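Phosphoinositol-specific phospholipase C (Pseudomonas sp., PDB 5FYP) probably cleaves phosphoinositide lipids in a calcium-dependent reaction, on a TIM-barrel-type fold. Local coordinates at residues Pro5-Pro10 against Ser43-Glu48; Thr15-Ile20 against His111-Leu116. One frame throughout, in Å; residues are numbered along the deposited sequence.

Contact 1 of 2, residues Pro5-Pro10 against Ser43-Glu48. With CA (calcium ion), chain I.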
ATOM      1  N   PRO A   5      12.552  11.584 -12.846  1.00 19.87           N
ATOM      2  CA  PRO A   5      12.111  12.845 -12.251  1.00 21.50           C
ATOM      3  C   PRO A   5      13.101  13.238 -11.157  1.00 19.74           C
ATOM      4  O   PRO A   5      13.694  12.399 -10.501  1.00 17.25           O
ATOM      5  CB  PRO A   5      10.724  12.504 -11.673  1.00 20.61           C
ATOM      6  CG  PRO A   5      10.811  11.059 -11.400  1.00 18.39           C
ATOM      7  CD  PRO A   5      11.663  10.471 -12.482  1.00 19.35           C
ATOM      8  N   ALA A   6      13.207  14.524 -10.909  1.00 17.45           N
ATOM      9  CA  ALA A   6      14.205  15.062  -9.964  1.00 20.59           C
ATOM     10  C   ALA A   6      14.051  14.554  -8.545  1.00 16.55           C
ATOM     11  O   ALA A   6      15.033  14.470  -7.816  1.00 19.41           O
ATOM     12  CB  ALA A   6      14.196  16.586  -9.974  1.00 18.23           C
ATOM     13  N   PHE A   7      12.836  14.196  -8.152  1.00 13.72           N
ATOM     14  CA  PHE A   7      12.593  13.799  -6.776  1.00 12.64           C
ATOM     15  C   PHE A   7      13.130  12.419  -6.429  1.00 11.70           C
ATOM     16  O   PHE A   7      13.127  12.048  -5.249  1.00 12.95           O
ATOM     17  CB  PHE A   7      11.104  13.964  -6.369  1.00 13.34           C
ATOM     18  CG  PHE A   7      10.147  12.971  -6.954  1.00 12.81           C
ATOM     19  CD1 PHE A   7       9.987  11.733  -6.378  1.00 12.79           C
ATOM     20  CD2 PHE A   7       9.348  13.303  -8.050  1.00 12.42           C
ATOM     21  CE1 PHE A   7       9.068  10.836  -6.868  1.00 10.95           C
ATOM     22  CE2 PHE A   7       8.425  12.403  -8.535  1.00 14.21           C
ATOM     23  CZ  PHE A   7       8.274  11.167  -7.933  1.00 14.19           C
ATOM     24  N   ILE A   8      13.556  11.645  -7.422  1.00 10.83           N
ATOM     25  CA  ILE A   8      14.054  10.276  -7.170  1.00 11.02           C
ATOM     26  C   ILE A   8      15.581  10.306  -7.179  1.00 12.45           C
ATOM     27  O   ILE A   8      16.213  10.647  -8.164  1.00 14.07           O
ATOM     28  CB  ILE A   8      13.543   9.274  -8.215  1.00 11.21           C
ATOM     29  CG1 ILE A   8      12.008   9.224  -8.163  1.00 13.03           C
ATOM     30  CG2 ILE A   8      14.157   7.890  -7.953  1.00 11.76           C
ATOM     31  CD1 ILE A   8      11.364   8.251  -9.101  1.00 14.41           C
ATOM     32  N   ASP A   9      16.170   9.932  -6.059  1.00 12.39           N
ATOM     33  CA  ASP A   9      17.634   9.774  -6.009  1.00 13.33           C
ATOM     34  C   ASP A   9      18.013   8.646  -6.977  1.00 13.16           C
ATOM     35  O   ASP A   9      17.532   7.550  -6.811  1.00 14.51           O
ATOM     36  CB  ASP A   9      18.035   9.486  -4.557  1.00 14.32           C
ATOM     37  CG  ASP A   9      19.515   9.303  -4.346  1.00 16.70           C
ATOM     38  OD1 ASP A   9      20.265   9.031  -5.304  1.00 16.59           O
ATOM     39  OD2 ASP A   9      19.913   9.389  -3.176  1.00 19.16           O
ATOM     40  N   PRO A  10      18.931   8.918  -7.953  1.00 15.71           N
ATOM     41  CA  PRO A  10      19.282   7.880  -8.915  1.00 16.48           C
ATOM     42  C   PRO A  10      19.861   6.603  -8.278  1.00 15.77           C
ATOM     43  O   PRO A  10      19.753   5.532  -8.858  1.00 16.81           O
ATOM     44  CB  PRO A  10      20.299   8.571  -9.825  1.00 18.43           C
ATOM     45  CG  PRO A  10      19.957  10.016  -9.726  1.00 21.36           C
ATOM     46  CD  PRO A  10      19.536  10.215  -8.305  1.00 17.53           C
ATOM     47  N   SER A  43       4.706  14.102  -7.752  1.00 10.88           N
ATOM     48  CA  SER A  43       5.508  14.329  -6.535  1.00 11.52           C
ATOM     49  C   SER A  43       6.005  13.090  -5.827  1.00 10.34           C
ATOM     50  O   SER A  43       7.048  13.139  -5.200  1.00 10.66           O
ATOM     51  CB  SER A  43       4.748  15.169  -5.517  1.00 12.35           C
ATOM     52  OG  SER A  43       4.358  16.409  -6.051  1.00 15.90           O
ATOM     53  N   VAL A  44       5.206  12.024  -5.817  1.00  9.83           N
ATOM     54  CA  VAL A  44       5.499  10.805  -5.046  1.00  9.20           C
ATOM     55  C   VAL A  44       5.096   9.575  -5.859  1.00  8.55           C
ATOM     56  O   VAL A  44       4.424   9.684  -6.892  1.00  9.81           O
ATOM     57  CB  VAL A  44       4.825  10.786  -3.657  1.00  9.07           C
ATOM     58  CG1 VAL A  44       5.347  11.925  -2.769  1.00  9.96           C
ATOM     59  CG2 VAL A  44       3.311  10.836  -3.749  1.00  9.88           C
ATOM     60  N   ARG A  45       5.450   8.390  -5.348  1.00  8.45           N
ATOM     61  CA  ARG A  45       5.134   7.099  -5.942  1.00  8.59           C
ATOM     62  C   ARG A  45       4.323   6.201  -5.013  1.00  8.12           C
ATOM     63  O   ARG A  45       4.099   5.052  -5.347  1.00  9.46           O
ATOM     64  CB  ARG A  45       6.383   6.374  -6.460  1.00  8.93           C
ATOM     65  CG  ARG A  45       7.076   7.096  -7.597  1.00  9.80           C
ATOM     66  CD  ARG A  45       6.468   6.793  -8.942  1.00 10.42           C
ATOM     67  NE  ARG A  45       7.016   7.678 -10.004  1.00  9.99           N
ATOM     68  CZ  ARG A  45       6.570   8.901 -10.247  1.00 11.93           C
ATOM     69  NH1 ARG A  45       5.576   9.427  -9.551  1.00 11.40           N
ATOM     70  NH2 ARG A  45       7.110   9.623 -11.214  1.00 12.22           N
ATOM     71  N   THR A  46       3.854   6.745  -3.896  1.00  8.10           N
ATOM     72  CA  THR A  46       3.022   5.983  -2.940  1.00  7.90           C
ATOM     73  C   THR A  46       1.816   6.814  -2.610  1.00  7.73           C
ATOM     74  O   THR A  46       1.944   7.932  -2.078  1.00  8.50           O
ATOM     75  CB  THR A  46       3.842   5.576  -1.712  1.00  8.46           C
ATOM     76  OG1 THR A  46       4.912   4.713  -2.127  1.00  9.58           O
ATOM     77  CG2 THR A  46       2.981   4.793  -0.720  1.00  8.53           C
ATOM     78  N   LEU A  47       0.641   6.252  -2.905  1.00  7.95           N
ATOM     79  CA  LEU A  47      -0.669   6.939  -2.823  1.00  8.89           C
ATOM     80  C   LEU A  47      -1.596   6.171  -1.921  1.00  8.78           C
ATOM     81  O   LEU A  47      -1.229   5.128  -1.381  1.00 11.04           O
ATOM     82  CB  LEU A  47      -1.307   7.060  -4.239  1.00 11.01           C
ATOM     83  CG  LEU A  47      -0.694   8.104  -5.203  1.00 15.45           C
ATOM     84  CD1 LEU A  47       0.759   8.058  -5.540  1.00 19.86           C
ATOM     85  CD2 LEU A  47      -1.544   8.128  -6.446  1.00 13.83           C
ATOM     86  N   GLU A  48      -2.795   6.704  -1.683  1.00  7.67           N
ATOM     87  CA  GLU A  48      -3.738   6.103  -0.726  1.00  7.69           C
ATOM     88  C   GLU A  48      -5.163   6.356  -1.189  1.00  7.67           C
ATOM     89  O   GLU A  48      -5.489   7.454  -1.625  1.00  9.10           O
ATOM     90  CB  GLU A  48      -3.544   6.663   0.682  1.00  7.98           C
ATOM     91  CG  GLU A  48      -4.459   6.054   1.734  1.00  7.84           C
ATOM     92  CD  GLU A  48      -4.097   6.416   3.156  1.00  8.10           C
ATOM     93  OE1 GLU A  48      -3.322   7.370   3.352  1.00  9.15           O
ATOM     94  OE2 GLU A  48      -4.619   5.735   4.086  1.00 10.30           O
TER
HETATM   95 CA    CA I1303      -6.710   6.410   5.030  0.80 12.02          CA
HETATM   96  O   HOH W   1      -5.538   7.006   7.041  1.00 23.49           O
HETATM   97  O   HOH W   2      -8.348   7.356   6.538  1.00 14.45           O

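Contact 2 of 2, residues Thr15-Ile20 against His111-Leu116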
ATOM      1  N   THR A  15      18.742  -0.325  -5.757  1.00 12.47           N
ATOM      2  CA  THR A  15      18.537  -0.678  -4.363  1.00 11.47           C
ATOM      3  C   THR A  15      17.324  -1.593  -4.257  1.00 10.99           C
ATOM      4  O   THR A  15      16.291  -1.311  -4.843  1.00 11.43           O
ATOM      5  CB  THR A  15      18.307   0.592  -3.533  1.00 11.74           C
ATOM      6  OG1 THR A  15      19.403   1.502  -3.721  1.00 13.85           O
ATOM      7  CG2 THR A  15      18.187   0.335  -2.069  1.00 12.29           C
ATOM      8  N   PRO A  16      17.400  -2.672  -3.446  1.00 11.09           N
ATOM      9  CA  PRO A  16      16.216  -3.459  -3.137  1.00 10.41           C
ATOM     10  C   PRO A  16      15.084  -2.573  -2.638  1.00  9.85           C
ATOM     11  O   PRO A  16      15.337  -1.626  -1.898  1.00  9.66           O
ATOM     12  CB  PRO A  16      16.713  -4.388  -2.029  1.00 10.81           C
ATOM     13  CG  PRO A  16      18.162  -4.584  -2.372  1.00 11.95           C
ATOM     14  CD  PRO A  16      18.600  -3.205  -2.772  1.00 10.21           C
ATOM     15  N   PHE A  17      13.859  -2.898  -3.002  1.00  9.14           N
ATOM     16  CA  PHE A  17      12.734  -2.036  -2.631  1.00  8.87           C
ATOM     17  C   PHE A  17      12.638  -1.788  -1.136  1.00  8.38           C
ATOM     18  O   PHE A  17      12.287  -0.690  -0.702  1.00  8.67           O
ATOM     19  CB  PHE A  17      11.447  -2.651  -3.173  1.00  9.45           C
ATOM     20  CG  PHE A  17      10.218  -1.761  -3.046  1.00  9.07           C
ATOM     21  CD1 PHE A  17      10.080  -0.632  -3.813  1.00  9.90           C
ATOM     22  CD2 PHE A  17       9.211  -2.070  -2.147  1.00  9.26           C
ATOM     23  CE1 PHE A  17       8.956   0.164  -3.701  1.00  9.20           C
ATOM     24  CE2 PHE A  17       8.083  -1.277  -2.035  1.00  9.50           C
ATOM     25  CZ  PHE A  17       7.939  -0.149  -2.807  1.00  9.46           C
ATOM     26  N   ASN A  18      12.943  -2.820  -0.346  1.00  8.33           N
ATOM     27  CA  ASN A  18      12.921  -2.701   1.107  1.00  8.19           C
ATOM     28  C   ASN A  18      14.015  -1.796   1.673  1.00  8.71           C
ATOM     29  O   ASN A  18      13.931  -1.397   2.829  1.00  8.99           O
ATOM     30  CB  ASN A  18      12.970  -4.072   1.768  1.00  8.22           C
ATOM     31  CG  ASN A  18      14.190  -4.853   1.352  1.00  8.66           C
ATOM     32  OD1 ASN A  18      14.376  -5.170   0.162  1.00  9.06           O
ATOM     33  ND2 ASN A  18      14.987  -5.254   2.322  1.00  9.77           N
ATOM     34  N   GLY A  19      15.033  -1.493   0.861  1.00  8.32           N
ATOM     35  CA  GLY A  19      16.077  -0.537   1.256  1.00  9.17           C
ATOM     36  C   GLY A  19      15.848   0.877   0.812  1.00  8.77           C
ATOM     37  O   GLY A  19      16.780   1.696   0.936  1.00 10.02           O
ATOM     38  N   ILE A  20      14.646   1.188   0.325  1.00  8.68           N
ATOM     39  CA  ILE A  20      14.320   2.514  -0.186  1.00  9.16           C
ATOM     40  C   ILE A  20      13.304   3.194   0.747  1.00  8.58           C
ATOM     41  O   ILE A  20      12.288   2.600   1.127  1.00  8.71           O
ATOM     42  CB  ILE A  20      13.763   2.425  -1.617  1.00  9.58           C
ATOM     43  CG1 ILE A  20      14.770   1.771  -2.565  1.00 10.35           C
ATOM     44  CG2 ILE A  20      13.352   3.797  -2.109  1.00 10.03           C
ATOM     45  CD1 ILE A  20      14.243   1.496  -3.942  1.00 10.74           C
ATOM     46  N   HIS A 111       8.478   3.647 -15.118  1.00 15.09           N
ATOM     47  CA  HIS A 111       8.326   4.337 -13.862  1.00 14.26           C
ATOM     48  C   HIS A 111       8.797   3.524 -12.660  1.00 11.59           C
ATOM     49  O   HIS A 111       8.721   2.288 -12.633  1.00 13.00           O
ATOM     50  CB  HIS A 111       6.880   4.819 -13.648  1.00 12.95           C
ATOM     51  CG  HIS A 111       5.837   3.734 -13.549  1.00 13.88           C
ATOM     52  ND1 HIS A 111       5.621   2.996 -12.418  1.00 12.78           N
ATOM     53  CD2 HIS A 111       4.920   3.313 -14.450  1.00 16.11           C
ATOM     54  CE1 HIS A 111       4.623   2.154 -12.630  1.00 11.05           C
ATOM     55  NE2 HIS A 111       4.168   2.338 -13.846  1.00 13.47           N
ATOM     56  N   PHE A 112       9.278   4.240 -11.661  1.00 11.74           N
ATOM     57  CA  PHE A 112       9.532   3.676 -10.354  1.00 11.02           C
ATOM     58  C   PHE A 112       8.252   2.999  -9.867  1.00 10.46           C
ATOM     59  O   PHE A 112       7.151   3.500 -10.128  1.00 11.63           O
ATOM     60  CB  PHE A 112       9.955   4.821  -9.421  1.00 11.54           C
ATOM     61  CG  PHE A 112      10.359   4.384  -8.061  1.00 11.35           C
ATOM     62  CD1 PHE A 112       9.403   4.162  -7.082  1.00 10.65           C
ATOM     63  CD2 PHE A 112      11.687   4.179  -7.741  1.00 12.68           C
ATOM     64  CE1 PHE A 112       9.766   3.701  -5.833  1.00 10.79           C
ATOM     65  CE2 PHE A 112      12.055   3.761  -6.488  1.00 12.86           C
ATOM     66  CZ  PHE A 112      11.095   3.513  -5.534  1.00 12.18           C
ATOM     67  N   PRO A 113       8.340   1.845  -9.192  1.00 10.54           N
ATOM     68  CA  PRO A 113       7.123   1.143  -8.810  1.00  9.72           C
ATOM     69  C   PRO A 113       6.183   2.006  -7.981  1.00  8.70           C
ATOM     70  O   PRO A 113       6.628   2.718  -7.069  1.00  9.99           O
ATOM     71  CB  PRO A 113       7.638  -0.052  -8.012  1.00  9.30           C
ATOM     72  CG  PRO A 113       9.024   0.351  -7.581  1.00 10.03           C
ATOM     73  CD  PRO A 113       9.541   1.128  -8.762  1.00 10.01           C
ATOM     74  N   ILE A 114       4.893   1.909  -8.296  1.00  9.10           N
ATOM     75  CA  ILE A 114       3.857   2.651  -7.567  1.00  8.47           C
ATOM     76  C   ILE A 114       3.264   1.752  -6.491  1.00  8.15           C
ATOM     77  O   ILE A 114       2.915   0.621  -6.788  1.00  9.80           O
ATOM     78  CB  ILE A 114       2.755   3.109  -8.509  1.00  9.59           C
ATOM     79  CG1 ILE A 114       3.296   4.092  -9.538  1.00 11.00           C
ATOM     80  CG2 ILE A 114       1.574   3.702  -7.744  1.00  9.51           C
ATOM     81  CD1 ILE A 114       2.382   4.287 -10.736  1.00 12.53           C
ATOM     82  N   THR A 115       3.159   2.279  -5.287  1.00  7.74           N
ATOM     83  CA  THR A 115       2.528   1.566  -4.190  1.00  7.62           C
ATOM     84  C   THR A 115       1.220   2.282  -3.855  1.00  7.57           C
ATOM     85  O   THR A 115       1.205   3.493  -3.626  1.00  8.15           O
ATOM     86  CB  THR A 115       3.441   1.486  -2.963  1.00  7.88           C
ATOM     87  OG1 THR A 115       4.643   0.808  -3.320  1.00  9.02           O
ATOM     88  CG2 THR A 115       2.807   0.712  -1.827  1.00  9.19           C
ATOM     89  N   LEU A 116       0.125   1.533  -3.836  1.00  7.31           N
ATOM     90  CA  LEU A 116      -1.211   2.063  -3.512  1.00  7.49           C
ATOM     91  C   LEU A 116      -1.701   1.442  -2.223  1.00  6.65           C
ATOM     92  O   LEU A 116      -1.916   0.234  -2.145  1.00  8.30           O
ATOM     93  CB  LEU A 116      -2.223   1.767  -4.592  1.00  9.97           C
ATOM     94  CG  LEU A 116      -2.004   2.247  -5.965  1.00 12.41           C
ATOM     95  CD1 LEU A 116      -3.229   1.944  -6.833  1.00 14.16           C
ATOM     96  CD2 LEU A 116      -1.716   3.739  -5.991  1.00 13.02           C
TER

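Contact 1 of 2, residues Pro5-Pro10 against Ser43-Glu48
Phe7 meets Ser43 O with one face of its ring and the Arg45 guanidinium with its edge. Ser43 O sits over the centre of the Phe7 ring, 3.3 Å above its plane and at similar distances from all six carbons; the same oxygen accepts a bond from Arg294 NH1, so it does not depend on the ring. At the ring's edge, Phe7 CZ comes down on one face of the Arg45 guanidinium, 3.6 Å from Arg45 NH1, with the two planes 85° apart. Phe7 reaches this place with CG between its backbone N and carbonyl carbon (chi1 72°), which brings the ring against Ser43. The guanidinium is held by other partners as well: Arg45 NH1 bonds Leu41 O and, weakly, Val44 O, and NH2 forms a salt bridge with Glu3. Trimming Phe7 to an alanine is likely to open a gap between the turn and Ser43 and to leave the guanidinium without the ring edge that rests on its face.

The flanks are looser. Pro5 CG stays 4.0 Å from Arg45 NH2, and Ile8 CD1 only comes within 4.5 Å of Arg45 NE; Pro5 and Ile8 close a type I turn whose Ala6 is exposed to solvent. Farther along, Glu48 OE2 binds the calcium at 2.4 Å, beside Asn27, Asp50, Asp119 and two waters. The contact packs the N-terminal segment just ahead of strand 46-52, probably a barrel strand of the TIM-type fold; strand 295-297 receives Phe7 through Ile295, while strands 20-25 and 114-120 flank strand 46-52.

Contact 2 of 2, residues Thr15-Ile20 against His111-Leu116
Phe112, whose ring meets both Phe17 and Ile20, has its carbonyl held by its own neighbour: His111 ND1 donates to Phe112 O at 2.8 Å. The N-H points almost straight at the oxygen (170°), which lies in the plane of the imidazole, but the donor stands well above the carbonyl plane, 54° out of it. Since His111 NE2 also bonds Ser105 OG, both ring nitrogens are engaged and the imidazole has little scope to turn. This bond ties down the backbone just ahead of strand 114-120.

Phe17 drives its far edge into the apolar surface beside it. With CG anti to the backbone N (chi1 -171°), the ring is carried off the short 3-10 turn until Phe17 CZ lies 3.5 Å from Thr115 OG1, a hydroxyl near the plane of the ring. Phe17 CE1 faces Phe112 CE1 at 4.2 Å, while Pro113 CG meets Phe17 CE1 obliquely at 3.9 Å. Ile20 and Phe112 approach from opposite directions, and the extended Ile20 branch puts CD1 at the edge of the Phe112 ring, 4.0 Å from Phe112 CE2. Pro113 CD, of the next residue, lies over one face of Phe112, 3.4 Å above the plane. Leu185 of strand 184-189 touches both Phe17 and Pro113, and Ile295 touches both Ile20 and Phe112.

Hydrocarbon edges and branches carry nearly all of this interface, with one hydroxyl, that of the buried Thr115, among them. It joins the starts of strands 20-25 and 114-120, consistent with the packed interior of a TIM-type barrel, and its hold therefore probably rests on burial and fit of shape, while directional bonding is supplied by the backbone and by His111.

Both contacts are buried, yet contact 2 lies nearer the middle of the chain (about 11 Å from the chain's centre to its own, against about 15 Å for contact 1), and contact 1 runs out to partly exposed residues. They meet where strands 46-52 and 114-120 pair in parallel: Arg45 O lies 2.9 Å from Thr115 N, and Leu47 N 2.9 Å from Thr115 O, both probable hydrogen bonds. Strand 295-297 borders both. The chemistry follows position: contact 1 places an aromatic ring against a carbonyl and a charged group, whereas contact 2 is almost wholly apolar. Of the two, contact 1 holds the calcium ligand Glu48, farther along its strand.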